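Local coordinates for rubber oxygenase (Streptomyces sp., PDB 5O1L), which cleaves the double bonds of poly(cis-1,4-isoprene) rubber oxidatively by adding dioxygen, using a non-covalently bound b-type heme, at residues A[55-68]-A[194-206]. Numbering follows the deposited sequence. Where two conformers were deposited one is given.
With HEM (protoporphyrin IX containing Fe), chain C.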
ATOM      1  N   TRP A  55       4.861   9.223 -15.543  1.00 16.98           N
ATOM      2  CA  TRP A  55       5.674   8.633 -14.465  1.00 17.03           C
ATOM      3  C   TRP A  55       5.885   9.706 -13.424  1.00 18.23           C
ATOM      4  O   TRP A  55       4.907  10.223 -12.919  1.00 20.09           O
ATOM      5  CB  TRP A  55       6.901   7.957 -15.066  1.00 16.88           C
ATOM      6  CG  TRP A  55       6.529   6.765 -15.916  1.00 16.91           C
ATOM      7  CD1 TRP A  55       6.397   5.483 -15.499  1.00 16.82           C
ATOM      8  CD2 TRP A  55       6.256   6.749 -17.309  1.00 18.05           C
ATOM      9  NE1 TRP A  55       6.024   4.668 -16.527  1.00 17.59           N
ATOM     10  CE2 TRP A  55       5.939   5.422 -17.652  1.00 18.09           C
ATOM     11  CE3 TRP A  55       6.236   7.746 -18.313  1.00 20.02           C
ATOM     12  CZ2 TRP A  55       5.613   5.044 -18.966  1.00 21.11           C
ATOM     13  CZ3 TRP A  55       5.914   7.354 -19.613  1.00 21.52           C
ATOM     14  CH2 TRP A  55       5.616   6.034 -19.905  1.00 19.57           C
ATOM     15  N   ASP A  56       7.101  10.148 -13.128  1.00 18.03           N
ATOM     16  CA  ASP A  56       7.359  11.222 -12.165  1.00 19.06           C
ATOM     17  C   ASP A  56       8.324  12.224 -12.818  1.00 21.38           C
ATOM     18  O   ASP A  56       9.534  12.077 -12.761  1.00 21.50           O
ATOM     19  CB  ASP A  56       7.899  10.662 -10.859  1.00 19.11           C
ATOM     20  CG  ASP A  56       7.951  11.683  -9.716  1.00 19.00           C
ATOM     21  OD1 ASP A  56       8.046  12.877 -10.003  1.00 19.64           O
ATOM     22  OD2 ASP A  56       7.920  11.256  -8.538  1.00 19.05           O
ATOM     23  N   GLU A  57       7.768  13.244 -13.455  1.00 22.29           N
ATOM     24  CA  GLU A  57       8.539  14.208 -14.219  1.00 25.11           C
ATOM     25  C   GLU A  57       9.583  14.946 -13.395  1.00 23.71           C
ATOM     26  O   GLU A  57      10.674  15.209 -13.921  1.00 24.48           O
ATOM     27  CB  GLU A  57       7.590  15.267 -14.838  1.00 28.96           C
ATOM     28  CG  GLU A  57       8.246  16.114 -15.889  1.00 34.66           C
ATOM     29  CD  GLU A  57       7.220  16.901 -16.700  1.00 40.55           C
ATOM     30  OE1 GLU A  57       7.441  17.110 -17.924  1.00 50.73           O
ATOM     31  OE2 GLU A  57       6.185  17.320 -16.112  1.00 50.11           O
ATOM     32  N   GLU A  58       9.299  15.212 -12.132  1.00 24.01           N
ATOM     33  CA  GLU A  58      10.219  15.905 -11.253  1.00 24.54           C
ATOM     34  C   GLU A  58      11.294  14.965 -10.717  1.00 24.12           C
ATOM     35  O   GLU A  58      12.471  15.326 -10.668  1.00 26.25           O
ATOM     36  CB  GLU A  58       9.524  16.563 -10.057  1.00 27.40           C
ATOM     37  CG  GLU A  58       8.550  17.667 -10.472  1.00 31.02           C
ATOM     38  CD  GLU A  58       7.603  18.117  -9.362  1.00 34.03           C
ATOM     39  OE1 GLU A  58       7.388  17.415  -8.360  1.00 35.91           O
ATOM     40  OE2 GLU A  58       6.997  19.188  -9.486  1.00 40.68           O
ATOM     41  N   ALA A  59      10.926  13.788 -10.260  1.00 21.43           N
ATOM     42  CA  ALA A  59      11.876  12.892  -9.607  1.00 21.58           C
ATOM     43  C   ALA A  59      12.735  12.087 -10.588  1.00 22.26           C
ATOM     44  O   ALA A  59      13.890  11.791 -10.327  1.00 20.12           O
ATOM     45  CB  ALA A  59      11.183  11.910  -8.672  1.00 20.80           C
ATOM     46  N   ASP A  60      12.193  11.689 -11.710  1.00 22.51           N
ATOM     47  CA  ASP A  60      12.848  10.725 -12.560  1.00 22.64           C
ATOM     48  C   ASP A  60      14.243  11.205 -13.051  1.00 23.30           C
ATOM     49  O   ASP A  60      15.200  10.453 -12.903  1.00 23.81           O
ATOM     50  CB  ASP A  60      11.927  10.266 -13.697  1.00 22.56           C
ATOM     51  CG  ASP A  60      10.757   9.375 -13.217  1.00 23.28           C
ATOM     52  OD1 ASP A  60      10.831   8.814 -12.123  1.00 21.72           O
ATOM     53  OD2 ASP A  60       9.788   9.247 -14.007  1.00 23.66           O
ATOM     54  N   PRO A  61      14.312  12.410 -13.597  1.00 25.42           N
ATOM     55  CA  PRO A  61      15.641  12.861 -14.089  1.00 26.37           C
ATOM     56  C   PRO A  61      16.640  13.087 -12.964  1.00 26.03           C
ATOM     57  O   PRO A  61      17.847  12.868 -13.177  1.00 26.39           O
ATOM     58  CB  PRO A  61      15.326  14.165 -14.812  1.00 27.20           C
ATOM     59  CG  PRO A  61      13.928  14.547 -14.432  1.00 27.67           C
ATOM     60  CD  PRO A  61      13.214  13.335 -13.983  1.00 26.55           C
ATOM     61  N   VAL A  62      16.165  13.505 -11.802  1.00 22.81           N
ATOM     62  CA  VAL A  62      17.041  13.710 -10.654  1.00 24.52           C
ATOM     63  C   VAL A  62      17.662  12.414 -10.209  1.00 25.30           C
ATOM     64  O   VAL A  62      18.911  12.304  -9.989  1.00 24.08           O
ATOM     65  CB  VAL A  62      16.347  14.463  -9.519  1.00 26.52           C
ATOM     66  CG1 VAL A  62      17.275  14.517  -8.302  1.00 27.59           C
ATOM     67  CG2 VAL A  62      15.940  15.879 -10.012  1.00 27.94           C
ATOM     68  N   LEU A  63      16.856  11.382 -10.007  1.00 23.36           N
ATOM     69  CA  LEU A  63      17.371  10.113  -9.579  1.00 24.15           C
ATOM     70  C   LEU A  63      18.260   9.431 -10.592  1.00 26.14           C
ATOM     71  O   LEU A  63      19.238   8.785 -10.217  1.00 27.69           O
ATOM     72  CB  LEU A  63      16.257   9.185  -9.063  1.00 23.35           C
ATOM     73  CG  LEU A  63      15.981   9.321  -7.566  1.00 23.56           C
ATOM     74  CD1 LEU A  63      17.147   8.912  -6.669  1.00 25.82           C
ATOM     75  CD2 LEU A  63      15.508  10.704  -7.230  1.00 23.72           C
ATOM     76  N   ALA A  64      17.959   9.624 -11.880  1.00 25.02           N
ATOM     77  CA  ALA A  64      18.773   9.064 -12.930  1.00 26.07           C
ATOM     78  C   ALA A  64      20.167   9.712 -12.813  1.00 25.29           C
ATOM     79  O   ALA A  64      21.154   8.975 -12.894  1.00 26.87           O
ATOM     80  CB  ALA A  64      18.155   9.360 -14.285  1.00 26.06           C
ATOM     81  N   ALA A  65      20.229  11.009 -12.581  1.00 26.74           N
ATOM     82  CA  ALA A  65      21.520  11.748 -12.478  1.00 27.24           C
ATOM     83  C   ALA A  65      22.284  11.329 -11.243  1.00 28.68           C
ATOM     84  O   ALA A  65      23.496  11.018 -11.326  1.00 29.02           O
ATOM     85  CB  ALA A  65      21.309  13.222 -12.486  1.00 27.96           C
ATOM     86  N   VAL A  66      21.599  11.206 -10.105  1.00 27.70           N
ATOM     87  CA  VAL A  66      22.215  10.734  -8.879  1.00 27.91           C
ATOM     88  C   VAL A  66      22.831   9.343  -9.049  1.00 27.84           C
ATOM     89  O   VAL A  66      24.006   9.116  -8.683  1.00 29.20           O
ATOM     90  CB  VAL A  66      21.216  10.810  -7.700  1.00 27.37           C
ATOM     91  CG1 VAL A  66      21.755  10.105  -6.462  1.00 27.54           C
ATOM     92  CG2 VAL A  66      20.871  12.286  -7.437  1.00 28.31           C
ATOM     93  N   ILE A  67      22.136   8.425  -9.676  1.00 26.80           N
ATOM     94  CA  ILE A  67      22.621   7.100  -9.873  1.00 26.81           C
ATOM     95  C   ILE A  67      23.858   7.130 -10.843  1.00 28.61           C
ATOM     96  O   ILE A  67      24.897   6.574 -10.521  1.00 30.49           O
ATOM     97  CB  ILE A  67      21.538   6.173 -10.416  1.00 27.69           C
ATOM     98  CG1 ILE A  67      20.519   5.918  -9.298  1.00 27.06           C
ATOM     99  CG2 ILE A  67      22.117   4.861 -10.862  1.00 27.90           C
ATOM    100  CD1 ILE A  67      19.172   5.393  -9.802  1.00 28.59           C
ATOM    101  N   ASP A  68      23.681   7.812 -11.961  1.00 28.55           N
ATOM    102  CA  ASP A  68      24.737   7.884 -12.999  1.00 32.26           C
ATOM    103  C   ASP A  68      25.999   8.610 -12.507  1.00 34.73           C
ATOM    104  O   ASP A  68      27.070   8.359 -13.037  1.00 35.95           O
ATOM    105  CB  ASP A  68      24.176   8.533 -14.273  1.00 34.40           C
ATOM    106  CG  ASP A  68      23.188   7.625 -15.007  1.00 35.94           C
ATOM    107  OD1 ASP A  68      23.140   6.409 -14.707  1.00 38.93           O
ATOM    108  OD2 ASP A  68      22.434   8.115 -15.885  1.00 41.41           O
ATOM    109  N   THR A 194      10.186   7.122  -0.631  1.00 14.17           N
ATOM    110  CA  THR A 194       9.545   6.197  -1.543  1.00 15.01           C
ATOM    111  C   THR A 194       9.503   6.734  -2.933  1.00 15.24           C
ATOM    112  O   THR A 194       9.744   6.015  -3.910  1.00 15.11           O
ATOM    113  CB  THR A 194       8.148   5.822  -1.013  1.00 14.86           C
ATOM    114  OG1 THR A 194       8.239   5.244   0.313  1.00 15.82           O
ATOM    115  CG2 THR A 194       7.420   4.907  -2.031  1.00 16.59           C
ATOM    116  N   ARG A 195       9.124   8.019  -3.064  1.00 15.00           N
ATOM    117  CA  ARG A 195       9.119   8.643  -4.374  1.00 16.50           C
ATOM    118  C   ARG A 195      10.476   8.530  -5.062  1.00 16.30           C
ATOM    119  O   ARG A 195      10.589   8.255  -6.261  1.00 17.20           O
ATOM    120  CB  ARG A 195       8.648  10.069  -4.195  1.00 18.10           C
ATOM    121  CG  ARG A 195       8.420  10.856  -5.399  1.00 18.60           C
ATOM    122  CD  ARG A 195       7.675  12.110  -5.092  1.00 16.68           C
ATOM    123  NE  ARG A 195       7.633  12.792  -6.315  1.00 15.88           N
ATOM    124  CZ  ARG A 195       7.357  14.056  -6.494  1.00 16.19           C
ATOM    125  NH1 ARG A 195       7.131  14.801  -5.472  1.00 17.12           N
ATOM    126  NH2 ARG A 195       7.384  14.570  -7.714  1.00 17.19           N
ATOM    127  N   MET A 196      11.533   8.700  -4.280  1.00 16.49           N
ATOM    128  CA  MET A 196      12.896   8.602  -4.805  0.50 16.83           C
ATOM    129  C   MET A 196      13.261   7.134  -5.152  1.00 16.45           C
ATOM    130  O   MET A 196      13.853   6.898  -6.235  1.00 17.97           O
ATOM    131  CB  MET A 196      13.920   9.137  -3.797  0.50 17.53           C
ATOM    132  CG  MET A 196      13.804  10.609  -3.492  0.50 18.45           C
ATOM    133  SD  MET A 196      14.800  11.121  -2.040  0.50 20.96           S
ATOM    134  CE  MET A 196      16.363  10.430  -2.484  0.50 20.21           C
ATOM    135  N   VAL A 197      12.881   6.177  -4.311  1.00 15.56           N
ATOM    136  CA  VAL A 197      13.067   4.760  -4.613  1.00 15.82           C
ATOM    137  C   VAL A 197      12.378   4.436  -5.941  1.00 16.62           C
ATOM    138  O   VAL A 197      12.953   3.818  -6.852  1.00 16.74           O
ATOM    139  CB  VAL A 197      12.603   3.815  -3.515  1.00 16.93           C
ATOM    140  CG1 VAL A 197      12.645   2.374  -3.993  1.00 17.48           C
ATOM    141  CG2 VAL A 197      13.446   4.019  -2.295  1.00 17.17           C
ATOM    142  N   HIS A 198      11.083   4.806  -6.092  1.00 15.08           N
ATOM    143  CA  HIS A 198      10.389   4.480  -7.295  1.00 15.17           C
ATOM    144  C   HIS A 198      11.109   5.113  -8.502  1.00 15.84           C
ATOM    145  O   HIS A 198      11.165   4.467  -9.534  1.00 16.61           O
ATOM    146  CB  HIS A 198       8.925   4.966  -7.178  1.00 15.07           C
ATOM    147  CG  HIS A 198       8.055   4.122  -6.298  1.00 14.78           C
ATOM    148  ND1 HIS A 198       6.849   4.600  -5.829  1.00 14.03           N
ATOM    149  CD2 HIS A 198       8.163   2.827  -5.877  1.00 13.61           C
ATOM    150  CE1 HIS A 198       6.284   3.617  -5.131  1.00 13.34           C
ATOM    151  NE2 HIS A 198       7.044   2.541  -5.115  1.00 13.92           N
ATOM    152  N   ALA A 199      11.554   6.347  -8.395  1.00 15.79           N
ATOM    153  CA  ALA A 199      12.245   7.002  -9.470  1.00 16.47           C
ATOM    154  C   ALA A 199      13.549   6.256  -9.845  1.00 18.32           C
ATOM    155  O   ALA A 199      13.864   6.101 -11.039  1.00 19.62           O
ATOM    156  CB  ALA A 199      12.481   8.442  -9.104  1.00 16.49           C
ATOM    157  N   ALA A 200      14.256   5.774  -8.860  1.00 17.46           N
ATOM    158  CA  ALA A 200      15.438   4.956  -9.106  1.00 18.35           C
ATOM    159  C   ALA A 200      15.076   3.695  -9.852  1.00 18.99           C
ATOM    160  O   ALA A 200      15.760   3.349 -10.818  1.00 19.93           O
ATOM    161  CB  ALA A 200      16.099   4.590  -7.801  1.00 19.17           C
ATOM    162  N   VAL A 201      14.016   3.010  -9.431  1.00 18.05           N
ATOM    163  CA  VAL A 201      13.537   1.814 -10.106  1.00 18.46           C
ATOM    164  C   VAL A 201      13.222   2.038 -11.558  1.00 19.13           C
ATOM    165  O   VAL A 201      13.455   1.159 -12.391  1.00 19.59           O
ATOM    166  CB  VAL A 201      12.357   1.194  -9.333  1.00 19.66           C
ATOM    167  CG1 VAL A 201      11.705   0.037 -10.086  1.00 20.18           C
ATOM    168  CG2 VAL A 201      12.883   0.713  -7.965  1.00 20.35           C
ATOM    169  N   ARG A 202      12.671   3.195 -11.875  1.00 18.51           N
ATOM    170  CA  ARG A 202      12.308   3.517 -13.260  1.00 18.72           C
ATOM    171  C   ARG A 202      13.564   3.615 -14.124  1.00 20.73           C
ATOM    172  O   ARG A 202      13.517   3.346 -15.317  1.00 22.66           O
ATOM    173  CB  ARG A 202      11.499   4.788 -13.328  1.00 18.19           C
ATOM    174  CG  ARG A 202      10.133   4.670 -12.694  1.00 17.67           C
ATOM    175  CD  ARG A 202       9.258   5.845 -13.084  1.00 18.12           C
ATOM    176  NE  ARG A 202       8.054   5.845 -12.255  1.00 17.81           N
ATOM    177  CZ  ARG A 202       7.967   6.529 -11.132  1.00 16.92           C
ATOM    178  NH1 ARG A 202       8.898   7.369 -10.666  1.00 16.52           N
ATOM    179  NH2 ARG A 202       6.863   6.309 -10.361  1.00 17.54           N
ATOM    180  N   HIS A 203      14.670   4.046 -13.527  1.00 21.38           N
ATOM    181  CA  HIS A 203      15.943   4.074 -14.249  1.00 23.46           C
ATOM    182  C   HIS A 203      16.572   2.674 -14.332  1.00 24.44           C
ATOM    183  O   HIS A 203      17.184   2.311 -15.359  1.00 23.72           O
ATOM    184  CB  HIS A 203      16.842   5.065 -13.556  1.00 24.68           C
ATOM    185  CG  HIS A 203      18.130   5.343 -14.280  1.00 27.26           C
ATOM    186  ND1 HIS A 203      19.361   5.091 -13.724  1.00 32.06           N
ATOM    187  CD2 HIS A 203      18.359   5.852 -15.514  1.00 29.49           C
ATOM    188  CE1 HIS A 203      20.304   5.419 -14.593  1.00 29.58           C
ATOM    189  NE2 HIS A 203      19.726   5.853 -15.697  1.00 31.38           N
ATOM    190  N   LEU A 204      16.410   1.849 -13.313  1.00 23.47           N
ATOM    191  CA  LEU A 204      17.083   0.558 -13.191  1.00 24.02           C
ATOM    192  C   LEU A 204      16.398  -0.581 -13.893  1.00 25.94           C
ATOM    193  O   LEU A 204      17.053  -1.348 -14.616  1.00 25.84           O
ATOM    194  CB  LEU A 204      17.297   0.182 -11.716  1.00 24.08           C
ATOM    195  CG  LEU A 204      18.246   1.185 -11.073  1.00 25.64           C
ATOM    196  CD1 LEU A 204      18.256   1.010  -9.572  1.00 26.09           C
ATOM    197  CD2 LEU A 204      19.666   1.033 -11.619  1.00 26.00           C
ATOM    198  N   LEU A 205      15.087  -0.772 -13.685  1.00 22.66           N
ATOM    199  CA  LEU A 205      14.423  -1.969 -14.170  1.00 24.73           C
ATOM    200  C   LEU A 205      14.497  -2.116 -15.706  1.00 25.73           C
ATOM    201  O   LEU A 205      14.574  -3.261 -16.150  1.00 27.61           O
ATOM    202  CB  LEU A 205      12.968  -2.087 -13.688  1.00 24.68           C
ATOM    203  CG  LEU A 205      12.747  -2.830 -12.406  1.00 25.88           C
ATOM    204  CD1 LEU A 205      11.248  -2.827 -12.002  1.00 25.10           C
ATOM    205  CD2 LEU A 205      13.253  -4.275 -12.364  1.00 26.28           C
ATOM    206  N   PRO A 206      14.388  -1.000 -16.477  1.00 25.27           N
ATOM    207  CA  PRO A 206      14.490  -1.211 -17.931  1.00 27.09           C
ATOM    208  C   PRO A 206      15.839  -1.747 -18.375  1.00 28.62           C
ATOM    209  O   PRO A 206      15.940  -2.237 -19.493  1.00 29.08           O
ATOM    210  CB  PRO A 206      14.200   0.165 -18.498  1.00 26.42           C
ATOM    211  CG  PRO A 206      13.284   0.768 -17.492  1.00 25.48           C
ATOM    212  CD  PRO A 206      13.982   0.398 -16.216  1.00 24.81           C
TER
HETATM  213  CHA HEM C 501       9.640   0.410  -3.175  1.00 16.04           C
HETATM  214  CHB HEM C 501       5.515   1.929  -1.381  1.00 14.94           C
HETATM  215  CHC HEM C 501       3.461   1.420  -5.675  1.00 13.35           C
HETATM  216  CHD HEM C 501       7.294  -1.032  -7.118  1.00 15.40           C
HETATM  217  C1A HEM C 501       8.674   0.916  -2.381  1.00 16.08           C
HETATM  218  C2A HEM C 501       8.940   1.291  -1.012  1.00 17.71           C
HETATM  219  C3A HEM C 501       7.766   1.679  -0.495  1.00 16.35           C
HETATM  220  C4A HEM C 501       6.800   1.614  -1.493  1.00 15.25           C
HETATM  221  CMA HEM C 501       7.579   2.118   0.937  1.00 16.09           C
HETATM  222  CAA HEM C 501      10.286   1.239  -0.248  1.00 20.46           C
HETATM  223  CBA HEM C 501      10.520  -0.183   0.297  1.00 24.17           C
HETATM  224  CGA HEM C 501      11.545  -0.138   1.371  1.00 30.25           C
HETATM  225  O1A HEM C 501      12.701  -0.069   0.938  1.00 35.26           O
HETATM  226  O2A HEM C 501      11.181  -0.145   2.611  1.00 36.20           O
HETATM  227  C1B HEM C 501       4.592   1.959  -2.420  1.00 13.70           C
HETATM  228  C2B HEM C 501       3.255   2.412  -2.240  1.00 14.16           C
HETATM  229  C3B HEM C 501       2.647   2.314  -3.412  1.00 13.75           C
HETATM  230  C4B HEM C 501       3.605   1.753  -4.353  1.00 13.26           C
HETATM  231  CMB HEM C 501       2.628   2.936  -0.965  1.00 14.69           C
HETATM  232  CAB HEM C 501       1.351   2.677  -3.926  1.00 13.64           C
HETATM  233  CBB HEM C 501       0.279   3.290  -3.203  1.00 14.65           C
HETATM  234  C1C HEM C 501       4.335   0.696  -6.473  1.00 13.37           C
HETATM  235  C2C HEM C 501       3.936   0.138  -7.752  1.00 14.28           C
HETATM  236  C3C HEM C 501       5.051  -0.528  -8.141  1.00 14.91           C
HETATM  237  C4C HEM C 501       6.023  -0.419  -7.067  1.00 14.96           C
HETATM  238  CMC HEM C 501       2.648   0.384  -8.483  1.00 14.22           C
HETATM  239  CAC HEM C 501       5.238  -1.309  -9.374  1.00 15.76           C
HETATM  240  CBC HEM C 501       4.436  -1.409 -10.507  1.00 16.94           C
HETATM  241  C1D HEM C 501       8.255  -0.855  -6.156  1.00 15.96           C
HETATM  242  C2D HEM C 501       9.636  -1.364  -6.274  1.00 17.14           C
HETATM  243  C3D HEM C 501      10.301  -0.977  -5.191  1.00 17.72           C
HETATM  244  C4D HEM C 501       9.356  -0.184  -4.402  1.00 16.19           C
HETATM  245  CMD HEM C 501      10.072  -2.226  -7.399  1.00 17.72           C
HETATM  246  CAD HEM C 501      11.772  -1.297  -4.831  1.00 20.23           C
HETATM  247  CBD HEM C 501      11.779  -2.646  -4.122  1.00 24.68           C
HETATM  248  CGD HEM C 501      13.232  -3.029  -3.821  1.00 30.05           C
HETATM  249  O1D HEM C 501      13.543  -3.157  -2.616  1.00 32.66           O
HETATM  250  O2D HEM C 501      14.105  -3.214  -4.712  1.00 35.46           O
HETATM  251  NA  HEM C 501       7.368   1.150  -2.674  1.00 15.41           N
HETATM  252  NB  HEM C 501       4.718   1.557  -3.692  1.00 14.02           N
HETATM  253  NC  HEM C 501       5.580   0.339  -6.038  1.00 13.96           N
HETATM  254  ND  HEM C 501       8.159  -0.081  -5.047  1.00 14.92           N
HETATM  255 FE   HEM C 501       6.473   0.758  -4.386  1.00 15.01          FE
HETATM  256  O   HOH W   1       8.726   8.645  -8.133  1.00 19.39           O
HETATM  257  O   HOH W   2       6.842  17.713  -5.827  1.00 36.58           O
HETATM  258  O   HOH W   3      14.700   7.647 -13.124  1.00 24.60           O
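D60 and L63 of helix 59-68 meet A199 and A200 of helix 194-204 where the two axes cross at -70° and approach to 8.2 Å, with A59 CB 3.7 Å from A199 CB. R195 reaches the start of helix 59-68 on an extended chain, CG anti to its backbone N (chi1 -173°). It grips D56 side-on: R195 NE donates to the syn lone pair of D56 OD2 at 2.7 Å and NH2 straight to OD1, carboxylate and guanidinium planes 17° apart. A59 N meets D56 OD1 from above the carboxylate plane, a capping bond, while R195 NH2 forms a salt bridge to the anti side of E58 OE1 at 2.9 Å. A leucine in place of R195 would probably leave the D56 and E58 carboxylates without their shared cation and the cap less firmly oriented. R202 NH1 forms a bent, tilted salt bridge to the syn lone pair of D60 OD1, 2.8 Å, and a water joins this NH1 to D56 OD2 and R195 O; R202 NH2 holds I222 O. L63 packs on M196 and A199, I67 CD1 touches A200 CB (3.8 Å), and A64 CB sits over the H203 ring, 4.0 Å from its centroid, a CH-pi contact. The side chain of H198 leads away from helix 59-68, and its NE2 binds the heme iron at 2.0 Å. Helix 59-68, the D56-E58-R195 salt-bridge network at its N-terminal end, thus packs across the side of helix 187-204, the axial-ligand helix, away from the heme.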